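Local coordinates for Lmaj004144AAA protein (Leishmania major, PDB 1Y63) that probably acts as an AK6-type adenylate kinase that exchanges phosphate between ATP and AMP, and as an ATPase in small ribosomal subunit maturation, at residues A[27-32]-A[159-164]; A[40-45]-A[70-75]; A[154-159]-A[164-169]. One frame throughout, in Å; residues are numbered along the deposited sequence. Where two conformers were deposited one is given.

Following the chain from its N terminus, helix 23-33, which follows the P-loop, supplies the first segment of contact 1, but its partner is not reached until 159-164, 127 residues later. Contact 2 (40-45 with 70-75) is nested within that long loop: it joins the start of helix 42-48, just after strand 37-41, to helix 66-80. Contact 3 opens on strand 153-157, at the other edge of the sheet, and closes after a short connection on helix 161-178. Contacts 1 and 3 cross, share Asp-159 and Met-164, and both touch ADP. The centre of contact 2 is about 23 Å and 25 Å from those of contacts 1 and 3, on the opposite side of the chain's centre.

Contact 1 (A[27-32]-A[159-164]); sequences AEMIAA and DTLEQM. With MN (manganese (II) ion), chain C; ADP (adenosine-5'-diphosphate), chain Q.
Met-29 and Met-164, two thioether side chains from helices far apart in sequence, meet at the edge of the nucleotide site, an apolar joint on the flank of an adenine pocket. Both residues were modelled in two conformers, so what follows holds for the one described. Met-29 is extended through its first two torsions (chi2 -179°) and turns only at the last, chi3 -87°. Its sulfur SD lies 4.2 Å from CG of Met-164, and its methyl CE swings on to lie 4.1 Å from CD1 of Leu-161. The side chains meet at a slant, touching through single atoms.

Met-164 has a second neighbour. Its CB is 3.5 Å from N6 of ADP, and its methyl lies off one side of the adenine plane, near the N6-N7 edge. The exocyclic amine itself is read by backbone: ADP N6 donates to Thr-160 O at 2.9 Å, with an N-H...O angle of 162°. The start of helix 161-178 is closed by a capping box. Thr-160 OG1 accepts from Gln-163 N at 3.1 Å, while Gln-163 OE1 takes Thr-160 N at 3.3 Å and, more nearly in line with its carbonyl, Asp-159 N at 2.7 Å.

Immediately before Met-29 on helix 23-33, Glu-28 binds manganese through OE2 at 2.2 Å, together with His-39 and four waters. Met-29 also rests on Val-168, which extends the apolar joint along helix 161-178. The chemistry implies two kinds of contact: a capped helix start offers a carbonyl that accepts from the 6-amino group, as expected for adenine, while thioethers, each deposited in two conformers, provide apolar contact between this helix and the one that follows the P-loop.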
loop_
_atom_site.group_PDB
_atom_site.type_symbol
_atom_site.label_atom_id
_atom_site.label_comp_id
_atom_site.label_asym_id
_atom_site.label_seq_id
_atom_site.Cartn_x
_atom_site.Cartn_y
_atom_site.Cartn_z
ATOM N N ALA A 27 -3.681 -5.089 4.934
ATOM C CA ALA A 27 -4.411 -3.918 5.415
ATOM C C ALA A 27 -5.705 -4.349 6.132
ATOM O O ALA A 27 -6.103 -3.731 7.136
ATOM C CB ALA A 27 -4.724 -2.992 4.280
ATOM N N GLU A 28 -6.371 -5.381 5.607
ATOM C CA GLU A 28 -7.570 -5.860 6.275
ATOM C C GLU A 28 -7.250 -6.536 7.596
ATOM O O GLU A 28 -8.004 -6.408 8.562
ATOM C CB GLU A 28 -8.406 -6.744 5.357
ATOM C CG GLU A 28 -8.942 -5.974 4.143
ATOM C CD GLU A 28 -10.133 -5.065 4.446
ATOM O OE1 GLU A 28 -10.478 -4.817 5.624
ATOM O OE2 GLU A 28 -10.741 -4.580 3.472
ATOM N N MET A 29 -6.129 -7.238 7.673
ATOM C CA MET A 29 -5.674 -7.752 8.970
ATOM C C MET A 29 -5.420 -6.658 9.991
ATOM O O MET A 29 -5.830 -6.766 11.145
ATOM C CB MET A 29 -4.437 -8.614 8.806
ATOM C CG MET A 29 -4.002 -9.236 10.101
ATOM S SD MET A 29 -2.531 -10.289 10.105
ATOM C CE MET A 29 -3.233 -11.876 9.695
ATOM N N ILE A 30 -4.771 -5.589 9.560
ATOM C CA ILE A 30 -4.554 -4.441 10.422
ATOM C C ILE A 30 -5.883 -3.833 10.875
ATOM O O ILE A 30 -6.091 -3.553 12.062
ATOM C CB ILE A 30 -3.652 -3.409 9.700
ATOM C CG1 ILE A 30 -2.222 -3.948 9.573
ATOM C CG2 ILE A 30 -3.677 -2.056 10.397
ATOM C CD1 ILE A 30 -1.377 -3.219 8.560
ATOM N N ALA A 31 -6.798 -3.615 9.935
ATOM C CA ALA A 31 -8.075 -3.017 10.271
ATOM C C ALA A 31 -8.866 -3.899 11.229
ATOM O O ALA A 31 -9.617 -3.375 12.089
ATOM C CB ALA A 31 -8.872 -2.747 9.029
ATOM N N ALA A 32 -8.711 -5.214 11.102
ATOM C CA ALA A 32 -9.388 -6.171 12.001
ATOM C C ALA A 32 -8.771 -6.315 13.380
ATOM O O ALA A 32 -9.491 -6.535 14.365
ATOM C CB ALA A 32 -9.459 -7.544 11.351
ATOM N N ASP A 159 5.294 -14.050 1.946
ATOM C CA ASP A 159 4.959 -15.280 1.196
ATOM C C ASP A 159 3.880 -16.111 1.897
ATOM O O ASP A 159 3.053 -16.782 1.234
ATOM C CB ASP A 159 6.189 -16.171 1.022
ATOM C CG ASP A 159 7.180 -15.653 0.002
ATOM O OD1 ASP A 159 6.840 -14.790 -0.826
ATOM O OD2 ASP A 159 8.313 -16.166 -0.015
ATOM N N THR A 160 3.916 -16.083 3.231
ATOM C CA THR A 160 3.062 -16.927 4.090
ATOM C C THR A 160 2.222 -16.141 5.105
ATOM O O THR A 160 2.492 -14.985 5.396
ATOM C CB THR A 160 3.923 -17.922 4.900
ATOM O OG1 THR A 160 4.665 -17.227 5.909
ATOM C CG2 THR A 160 4.879 -18.658 3.985
ATOM N N LEU A 161 1.210 -16.798 5.655
ATOM C CA LEU A 161 0.331 -16.178 6.630
ATOM C C LEU A 161 1.085 -15.900 7.928
ATOM O O LEU A 161 0.867 -14.872 8.588
ATOM C CB LEU A 161 -0.888 -17.078 6.877
ATOM C CG LEU A 161 -1.969 -16.498 7.783
ATOM C CD1 LEU A 161 -2.535 -15.149 7.282
ATOM C CD2 LEU A 161 -3.076 -17.479 7.897
ATOM N N GLU A 162 2.003 -16.795 8.276
ATOM C CA GLU A 162 2.878 -16.596 9.424
ATOM C C GLU A 162 3.688 -15.324 9.265
ATOM O O GLU A 162 3.841 -14.567 10.224
ATOM C CB GLU A 162 3.799 -17.804 9.630
ATOM C CG GLU A 162 4.896 -17.629 10.655
ATOM C CD GLU A 162 5.777 -18.858 10.747
ATOM O OE1 GLU A 162 5.231 -19.945 11.009
ATOM O OE2 GLU A 162 7.006 -18.731 10.554
ATOM N N GLN A 163 4.225 -15.104 8.064
ATOM C CA GLN A 163 4.933 -13.868 7.791
ATOM C C GLN A 163 4.037 -12.658 7.924
ATOM O O GLN A 163 4.412 -11.682 8.555
ATOM C CB GLN A 163 5.598 -13.907 6.437
ATOM C CG GLN A 163 6.826 -14.785 6.469
ATOM C CD GLN A 163 7.468 -14.919 5.120
ATOM O OE1 GLN A 163 6.794 -14.817 4.092
ATOM N NE2 GLN A 163 8.794 -15.118 5.113
ATOM N N MET A 164 2.836 -12.721 7.349
ATOM C CA MET A 164 1.903 -11.614 7.465
ATOM C C MET A 164 1.621 -11.263 8.909
ATOM O O MET A 164 1.639 -10.105 9.275
ATOM C CB MET A 164 0.580 -11.923 6.728
ATOM C CG MET A 164 -0.320 -10.689 6.602
ATOM S SD MET A 164 -1.269 -10.603 5.059
ATOM C CE MET A 164 -2.304 -12.034 5.336
HETATM MN MN MN C . -11.506 -2.545 3.378
HETATM P PB ADP Q . -2.640 -7.182 -3.391
HETATM O O1B ADP Q . -2.810 -7.257 -4.895
HETATM O O2B ADP Q . -1.224 -6.779 -3.039
HETATM O O3B ADP Q . -3.714 -6.362 -2.680
HETATM P PA ADP Q . -3.945 -9.404 -2.048
HETATM O O1A ADP Q . -4.030 -8.957 -0.604
HETATM O O2A ADP Q . -5.211 -9.225 -2.884
HETATM O O3A ADP Q . -2.728 -8.709 -2.799
HETATM O "O5'" ADP Q . -3.484 -10.938 -2.113
HETATM C "C5'" ADP Q . -3.988 -11.767 -3.150
HETATM C "C4'" ADP Q . -4.131 -13.143 -2.545
HETATM O "O4'" ADP Q . -2.864 -13.585 -2.065
HETATM C "C3'" ADP Q . -5.042 -13.194 -1.331
HETATM O "O3'" ADP Q . -6.425 -13.268 -1.662
HETATM C "C2'" ADP Q . -4.542 -14.432 -0.639
HETATM O "O2'" ADP Q . -4.994 -15.598 -1.319
HETATM C "C1'" ADP Q . -3.060 -14.367 -0.889
HETATM N N9 ADP Q . -2.219 -13.766 0.161
HETATM C C8 ADP Q . -1.973 -12.444 0.441
HETATM N N7 ADP Q . -1.077 -12.320 1.445
HETATM C C5 ADP Q . -0.720 -13.602 1.804
HETATM C C6 ADP Q . 0.190 -14.159 2.791
HETATM N N6 ADP Q . 0.920 -13.349 3.582
HETATM N N1 ADP Q . 0.269 -15.506 2.844
HETATM C C2 ADP Q . -0.468 -16.295 2.018
HETATM N N3 ADP Q . -1.332 -15.878 1.074
HETATM C C4 ADP Q . -1.480 -14.529 0.952
HETATM O O HOH W 1 -11.766 -2.541 5.396
HETATM O O HOH W 2 -11.710 -2.501 1.195
HETATM O O HOH W 3 -13.684 -3.008 3.397
HETATM O O HOH W 4 -12.105 -0.350 3.250
#

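Contact 2 (A[40-45]-A[70-75]); sequences LEVGKL and DRLLDF
Chi1 near 180° in Val-42 (176°, for CG1), Leu-72 (172°) and Phe-75 (-173°) sends CG1 of the valine and CG of the other two away from their backbone nitrogens and toward the interface between the start of helix 42-48 and helix 66-80. There the Leu-72 and Val-42 side chains cross at about a right angle. Val-42 CG1 sits against both branches, 3.8 Å from CD2 and 4.1 Å from CD1 of Leu-72. The same leucine uses CD1 again, 4.2 Å from CB of Leu-45, so its fork spans two residues of the opposing turn. One helical turn further on, Phe-75 CE1 lies 3.8 Å from CD2 of Leu-45, the two side chains slanting past each other. The nearest CA pair, Leu-45 and Leu-72, is 7.7 Å apart.

Val-42 also touches Val-88 of the sheet, Tyr-90 just after it and Met-76 on helix 66-80, and Leu-72 touches Phe-51 in a loop. By position after the second strand, this is probably the NMP-binding side of the adenylate kinase fold. Since every contact across the interface is aliphatic or aromatic carbon, the chemistry implies that shape and hydrophobicity, not directed bonds, join the two helices.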
loop_
_atom_site.group_PDB
_atom_site.type_symbol
_atom_site.label_atom_id
_atom_site.label_comp_id
_atom_site.label_asym_id
_atom_site.label_seq_id
_atom_site.Cartn_x
_atom_site.Cartn_y
_atom_site.Cartn_z
ATOM N N LEU A 40 -8.222 2.236 3.586
ATOM C CA LEU A 40 -8.527 2.956 2.329
ATOM C C LEU A 40 -7.889 2.152 1.209
ATOM O O LEU A 40 -6.660 2.059 1.117
ATOM C CB LEU A 40 -7.944 4.359 2.295
ATOM C CG LEU A 40 -8.482 5.475 3.169
ATOM C CD1 LEU A 40 -8.024 5.357 4.610
ATOM C CD2 LEU A 40 -7.994 6.788 2.578
ATOM N N GLU A 41 -8.720 1.498 0.409
ATOM C CA GLU A 41 -8.261 0.722 -0.733
ATOM C C GLU A 41 -8.214 1.670 -1.924
ATOM O O GLU A 41 -9.200 1.885 -2.596
ATOM C CB GLU A 41 -9.201 -0.497 -0.957
ATOM C CG GLU A 41 -8.701 -1.556 -1.924
ATOM C CD GLU A 41 -9.437 -2.907 -1.835
ATOM O OE1 GLU A 41 -10.179 -3.194 -0.852
ATOM O OE2 GLU A 41 -9.303 -3.689 -2.787
ATOM N N VAL A 42 -7.043 2.241 -2.183
ATOM C CA VAL A 42 -6.939 3.326 -3.155
ATOM C C VAL A 42 -7.335 2.920 -4.574
ATOM O O VAL A 42 -7.927 3.725 -5.314
ATOM C CB VAL A 42 -5.511 3.922 -3.093
ATOM C CG1 VAL A 42 -5.317 4.995 -4.151
ATOM C CG2 VAL A 42 -5.279 4.468 -1.710
ATOM N N GLY A 43 -7.038 1.683 -4.969
ATOM C CA GLY A 43 -7.469 1.218 -6.290
ATOM C C GLY A 43 -8.988 1.313 -6.500
ATOM O O GLY A 43 -9.469 1.615 -7.605
ATOM N N LYS A 44 -9.754 1.043 -5.446
ATOM C CA LYS A 44 -11.210 1.188 -5.493
ATOM C C LYS A 44 -11.595 2.657 -5.631
ATOM O O LYS A 44 -12.479 2.999 -6.407
ATOM C CB LYS A 44 -11.859 0.543 -4.271
ATOM C CG LYS A 44 -11.803 -0.985 -4.311
ATOM C CD LYS A 44 -12.688 -1.609 -3.236
ATOM C CE LYS A 44 -12.815 -3.117 -3.432
ATOM N NZ LYS A 44 -13.914 -3.675 -2.595
ATOM N N LEU A 45 -10.884 3.552 -4.941
ATOM C CA LEU A 45 -11.173 4.982 -5.094
ATOM C C LEU A 45 -10.925 5.431 -6.516
ATOM O O LEU A 45 -11.705 6.192 -7.093
ATOM C CB LEU A 45 -10.316 5.826 -4.150
ATOM C CG LEU A 45 -10.537 5.533 -2.675
ATOM C CD1 LEU A 45 -9.576 6.362 -1.841
ATOM C CD2 LEU A 45 -11.967 5.801 -2.260
ATOM N N ASP A 70 -3.772 14.466 -8.871
ATOM C CA ASP A 70 -4.191 15.628 -8.079
ATOM C C ASP A 70 -5.574 15.428 -7.496
ATOM O O ASP A 70 -5.825 15.737 -6.335
ATOM C CB ASP A 70 -4.195 16.881 -8.942
ATOM C CG ASP A 70 -2.790 17.319 -9.354
ATOM O OD1 ASP A 70 -1.817 16.879 -8.721
ATOM O OD2 ASP A 70 -2.664 18.108 -10.312
ATOM N N ARG A 71 -6.497 14.968 -8.335
ATOM C CA ARG A 71 -7.878 14.743 -7.896
ATOM C C ARG A 71 -7.980 13.673 -6.844
ATOM O O ARG A 71 -8.792 13.808 -5.903
ATOM C CB ARG A 71 -8.779 14.403 -9.095
ATOM C CG ARG A 71 -9.068 15.601 -9.955
ATOM C CD ARG A 71 -9.564 15.237 -11.350
ATOM N NE ARG A 71 -9.390 16.351 -12.282
ATOM C CZ ARG A 71 -9.266 16.236 -13.605
ATOM N NH1 ARG A 71 -9.274 15.044 -14.203
ATOM N NH2 ARG A 71 -9.117 17.325 -14.336
ATOM N N LEU A 72 -7.211 12.591 -7.010
ATOM C CA LEU A 72 -7.150 11.541 -5.986
ATOM C C LEU A 72 -6.678 12.125 -4.655
ATOM O O LEU A 72 -7.240 11.853 -3.607
ATOM C CB LEU A 72 -6.242 10.385 -6.421
ATOM C CG LEU A 72 -5.953 9.331 -5.349
ATOM C CD1 LEU A 72 -7.196 8.598 -4.914
ATOM C CD2 LEU A 72 -4.903 8.358 -5.848
ATOM N N LEU A 73 -5.596 12.896 -4.692
ATOM C CA LEU A 73 -5.063 13.480 -3.461
ATOM C C LEU A 73 -6.038 14.422 -2.792
ATOM O O LEU A 73 -6.179 14.407 -1.565
ATOM C CB LEU A 73 -3.734 14.184 -3.732
ATOM C CG LEU A 73 -2.583 13.327 -4.291
ATOM C CD1 LEU A 73 -1.351 14.201 -4.430
ATOM C CD2 LEU A 73 -2.233 12.113 -3.497
ATOM N N ASP A 74 -6.758 15.229 -3.571
ATOM C CA ASP A 74 -7.735 16.129 -2.990
ATOM C C ASP A 74 -8.858 15.343 -2.307
ATOM O O ASP A 74 -9.376 15.771 -1.269
ATOM C CB ASP A 74 -8.330 17.064 -4.062
ATOM C CG ASP A 74 -7.363 18.126 -4.553
ATOM O OD1 ASP A 74 -6.322 18.367 -3.922
ATOM O OD2 ASP A 74 -7.681 18.746 -5.595
ATOM N N PHE A 75 -9.247 14.210 -2.909
ATOM C CA PHE A 75 -10.263 13.326 -2.352
ATOM C C PHE A 75 -9.796 12.712 -1.039
ATOM O O PHE A 75 -10.561 12.639 -0.053
ATOM C CB PHE A 75 -10.614 12.236 -3.376
ATOM C CG PHE A 75 -11.773 11.379 -2.974
ATOM C CD1 PHE A 75 -11.572 10.271 -2.149
ATOM C CD2 PHE A 75 -13.050 11.658 -3.445
ATOM C CE1 PHE A 75 -12.662 9.473 -1.765
ATOM C CE2 PHE A 75 -14.151 10.843 -3.071
ATOM C CZ PHE A 75 -13.939 9.767 -2.242
#

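Contact 3 (A[154-159]-A[164-169]); sequences LVREND and MAATVE. With ADP (adenosine-5'-diphosphate), chain Q.
Arg-156 runs back along Thr-167. CB begins 3.6 Å from OG1 of Thr-167. CG comes next, 3.8 Å from the methyl CG2 of that threonine, and the chain then bends at chi2 (-75°) and again at chi3, so that CD passes the same hydroxyl and NE is turned toward it. Arg-156 NE donates to Thr-167 OG1 at 3.0 Å with an angle of 169°. That angle makes the bond nearly straight, and the oxygen, 8° out of the guanidinium plane, sits at the group's edge. Beyond it NH2 passes the helix backbone, 3.9 Å from C of Ala-166.

This joins strand 153-157, an edge strand of the five-stranded parallel sheet of a P-loop kinase, to helix 161-178, which follows it through a short connection; backbone bonds tie Arg-156 on its other flank to Val-106 and His-108 of the neighbouring strand. Thr-167 OG1 is also bound to Gln-163 O one turn back.

Between strand and helix, a water bridges the two segments. It lies 2.6 Å from Thr-167 OG1, and it also meets Asn-158 OD1 at 2.7 Å and Glu-157 O at 2.8 Å. With atoms elsewhere counted, it has more acceptors in reach than protons, so its hydrogen positions are not certain. Asn-158 OD1 also lies 3.5 Å from CA of Met-164, beside the adenine. Asn-158 ND2 turns the other way, bonded to Thr-21 O of the P-loop, and that bond helps fix the rotation of the carboxamide next to ADP. The main-chain carbonyl of Asn-158 is taken by Arg-117, another residue of the nucleotide pocket.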
loop_
_atom_site.group_PDB
_atom_site.type_symbol
_atom_site.label_atom_id
_atom_site.label_comp_id
_atom_site.label_asym_id
_atom_site.label_seq_id
_atom_site.Cartn_x
_atom_site.Cartn_y
_atom_site.Cartn_z
ATOM N N LEU A 154 9.562 0.084 6.128
ATOM C CA LEU A 154 9.706 -1.291 6.591
ATOM C C LEU A 154 9.498 -2.148 5.364
ATOM O O LEU A 154 8.486 -2.002 4.680
ATOM C CB LEU A 154 8.621 -1.599 7.626
ATOM C CG LEU A 154 8.615 -2.917 8.379
ATOM C CD1 LEU A 154 9.802 -3.041 9.313
ATOM C CD2 LEU A 154 7.318 -2.995 9.178
ATOM N N VAL A 155 10.435 -3.029 5.051
ATOM C CA VAL A 155 10.265 -3.898 3.905
ATOM C C VAL A 155 10.169 -5.308 4.445
ATOM O O VAL A 155 10.967 -5.687 5.313
ATOM C CB VAL A 155 11.457 -3.773 2.938
ATOM C CG1 VAL A 155 11.326 -4.699 1.780
ATOM C CG2 VAL A 155 11.587 -2.336 2.447
ATOM N N ARG A 156 9.211 -6.089 3.949
ATOM C CA ARG A 156 8.930 -7.404 4.527
ATOM C C ARG A 156 8.604 -8.436 3.484
ATOM O O ARG A 156 7.823 -8.186 2.577
ATOM C CB ARG A 156 7.790 -7.326 5.529
ATOM C CG ARG A 156 7.964 -6.324 6.640
ATOM C CD ARG A 156 8.952 -6.784 7.696
ATOM N NE ARG A 156 8.423 -7.842 8.548
ATOM C CZ ARG A 156 8.990 -8.318 9.653
ATOM N NH1 ARG A 156 10.146 -7.835 10.115
ATOM N NH2 ARG A 156 8.419 -9.317 10.319
ATOM N N GLU A 157 9.224 -9.601 3.604
ATOM C CA GLU A 157 8.828 -10.744 2.798
ATOM C C GLU A 157 7.439 -11.147 3.250
ATOM O O GLU A 157 7.171 -11.182 4.453
ATOM C CB GLU A 157 9.821 -11.895 2.999
ATOM C CG GLU A 157 9.624 -13.027 1.987
ATOM C CD GLU A 157 9.961 -12.607 0.532
ATOM O OE1 GLU A 157 10.542 -11.519 0.306
ATOM O OE2 GLU A 157 9.661 -13.391 -0.396
ATOM N N ASN A 158 6.565 -11.434 2.291
ATOM C CA ASN A 158 5.164 -11.716 2.592
ATOM C C ASN A 158 4.654 -12.895 1.776
ATOM O O ASN A 158 3.713 -12.747 1.017
ATOM C CB ASN A 158 4.301 -10.473 2.326
ATOM C CG ASN A 158 2.976 -10.514 3.042
ATOM O OD1 ASN A 158 2.922 -10.834 4.247
ATOM N ND2 ASN A 158 1.879 -10.194 2.329
ATOM N N ASP A 159 5.294 -14.050 1.946
ATOM C CA ASP A 159 4.959 -15.280 1.196
ATOM C C ASP A 159 3.880 -16.111 1.897
ATOM O O ASP A 159 3.053 -16.782 1.234
ATOM C CB ASP A 159 6.189 -16.171 1.022
ATOM C CG ASP A 159 7.180 -15.653 0.002
ATOM O OD1 ASP A 159 6.840 -14.790 -0.826
ATOM O OD2 ASP A 159 8.313 -16.166 -0.015
ATOM N N MET A 164 2.836 -12.721 7.349
ATOM C CA MET A 164 1.903 -11.614 7.465
ATOM C C MET A 164 1.621 -11.263 8.909
ATOM O O MET A 164 1.639 -10.105 9.275
ATOM C CB MET A 164 0.580 -11.923 6.728
ATOM C CG MET A 164 -0.320 -10.689 6.602
ATOM S SD MET A 164 -1.269 -10.603 5.059
ATOM C CE MET A 164 -2.304 -12.034 5.336
ATOM N N ALA A 165 1.341 -12.282 9.726
ATOM C CA ALA A 165 0.999 -12.046 11.117
ATOM C C ALA A 165 2.160 -11.431 11.883
ATOM O O ALA A 165 1.970 -10.541 12.706
ATOM C CB ALA A 165 0.529 -13.329 11.770
ATOM N N ALA A 166 3.376 -11.901 11.608
ATOM C CA ALA A 166 4.567 -11.361 12.271
ATOM C C ALA A 166 4.843 -9.912 11.878
ATOM O O ALA A 166 5.242 -9.078 12.708
ATOM C CB ALA A 166 5.778 -12.254 11.987
ATOM N N THR A 167 4.609 -9.593 10.605
ATOM C CA THR A 167 4.717 -8.230 10.143
ATOM C C THR A 167 3.692 -7.345 10.859
ATOM O O THR A 167 4.014 -6.243 11.311
ATOM C CB THR A 167 4.571 -8.156 8.615
ATOM O OG1 THR A 167 5.694 -8.842 8.018
ATOM C CG2 THR A 167 4.499 -6.710 8.153
ATOM N N VAL A 168 2.455 -7.826 10.981
ATOM C CA VAL A 168 1.452 -7.042 11.686
ATOM C C VAL A 168 1.836 -6.813 13.146
ATOM O O VAL A 168 1.603 -5.742 13.663
ATOM C CB VAL A 168 0.035 -7.607 11.473
ATOM C CG1 VAL A 168 -0.960 -6.919 12.379
ATOM C CG2 VAL A 168 -0.367 -7.440 10.002
ATOM N N GLU A 169 2.492 -7.781 13.787
ATOM C CA GLU A 169 2.970 -7.640 15.147
ATOM C C GLU A 169 4.067 -6.562 15.217
ATOM O O GLU A 169 4.066 -5.711 16.110
ATOM C CB GLU A 169 3.492 -8.982 15.670
ATOM C CG GLU A 169 2.463 -10.083 15.824
ATOM C CD GLU A 169 2.730 -10.977 17.032
ATOM O OE1 GLU A 169 3.908 -11.293 17.305
ATOM O OE2 GLU A 169 1.756 -11.372 17.707
HETATM P PB ADP Q . -2.640 -7.182 -3.391
HETATM O O1B ADP Q . -2.810 -7.257 -4.895
HETATM O O2B ADP Q . -1.224 -6.779 -3.039
HETATM O O3B ADP Q . -3.714 -6.362 -2.680
HETATM P PA ADP Q . -3.945 -9.404 -2.048
HETATM O O1A ADP Q . -4.030 -8.957 -0.604
HETATM O O2A ADP Q . -5.211 -9.225 -2.884
HETATM O O3A ADP Q . -2.728 -8.709 -2.799
HETATM O "O5'" ADP Q . -3.484 -10.938 -2.113
HETATM C "C5'" ADP Q . -3.988 -11.767 -3.150
HETATM C "C4'" ADP Q . -4.131 -13.143 -2.545
HETATM O "O4'" ADP Q . -2.864 -13.585 -2.065
HETATM C "C3'" ADP Q . -5.042 -13.194 -1.331
HETATM O "O3'" ADP Q . -6.425 -13.268 -1.662
HETATM C "C2'" ADP Q . -4.542 -14.432 -0.639
HETATM O "O2'" ADP Q . -4.994 -15.598 -1.319
HETATM C "C1'" ADP Q . -3.060 -14.367 -0.889
HETATM N N9 ADP Q . -2.219 -13.766 0.161
HETATM C C8 ADP Q . -1.973 -12.444 0.441
HETATM N N7 ADP Q . -1.077 -12.320 1.445
HETATM C C5 ADP Q . -0.720 -13.602 1.804
HETATM C C6 ADP Q . 0.190 -14.159 2.791
HETATM N N6 ADP Q . 0.920 -13.349 3.582
HETATM N N1 ADP Q . 0.269 -15.506 2.844
HETATM C C2 ADP Q . -0.468 -16.295 2.018
HETATM N N3 ADP Q . -1.332 -15.878 1.074
HETATM C C4 ADP Q . -1.480 -14.529 0.952
HETATM O O HOH W 5 4.985 -9.914 5.733
#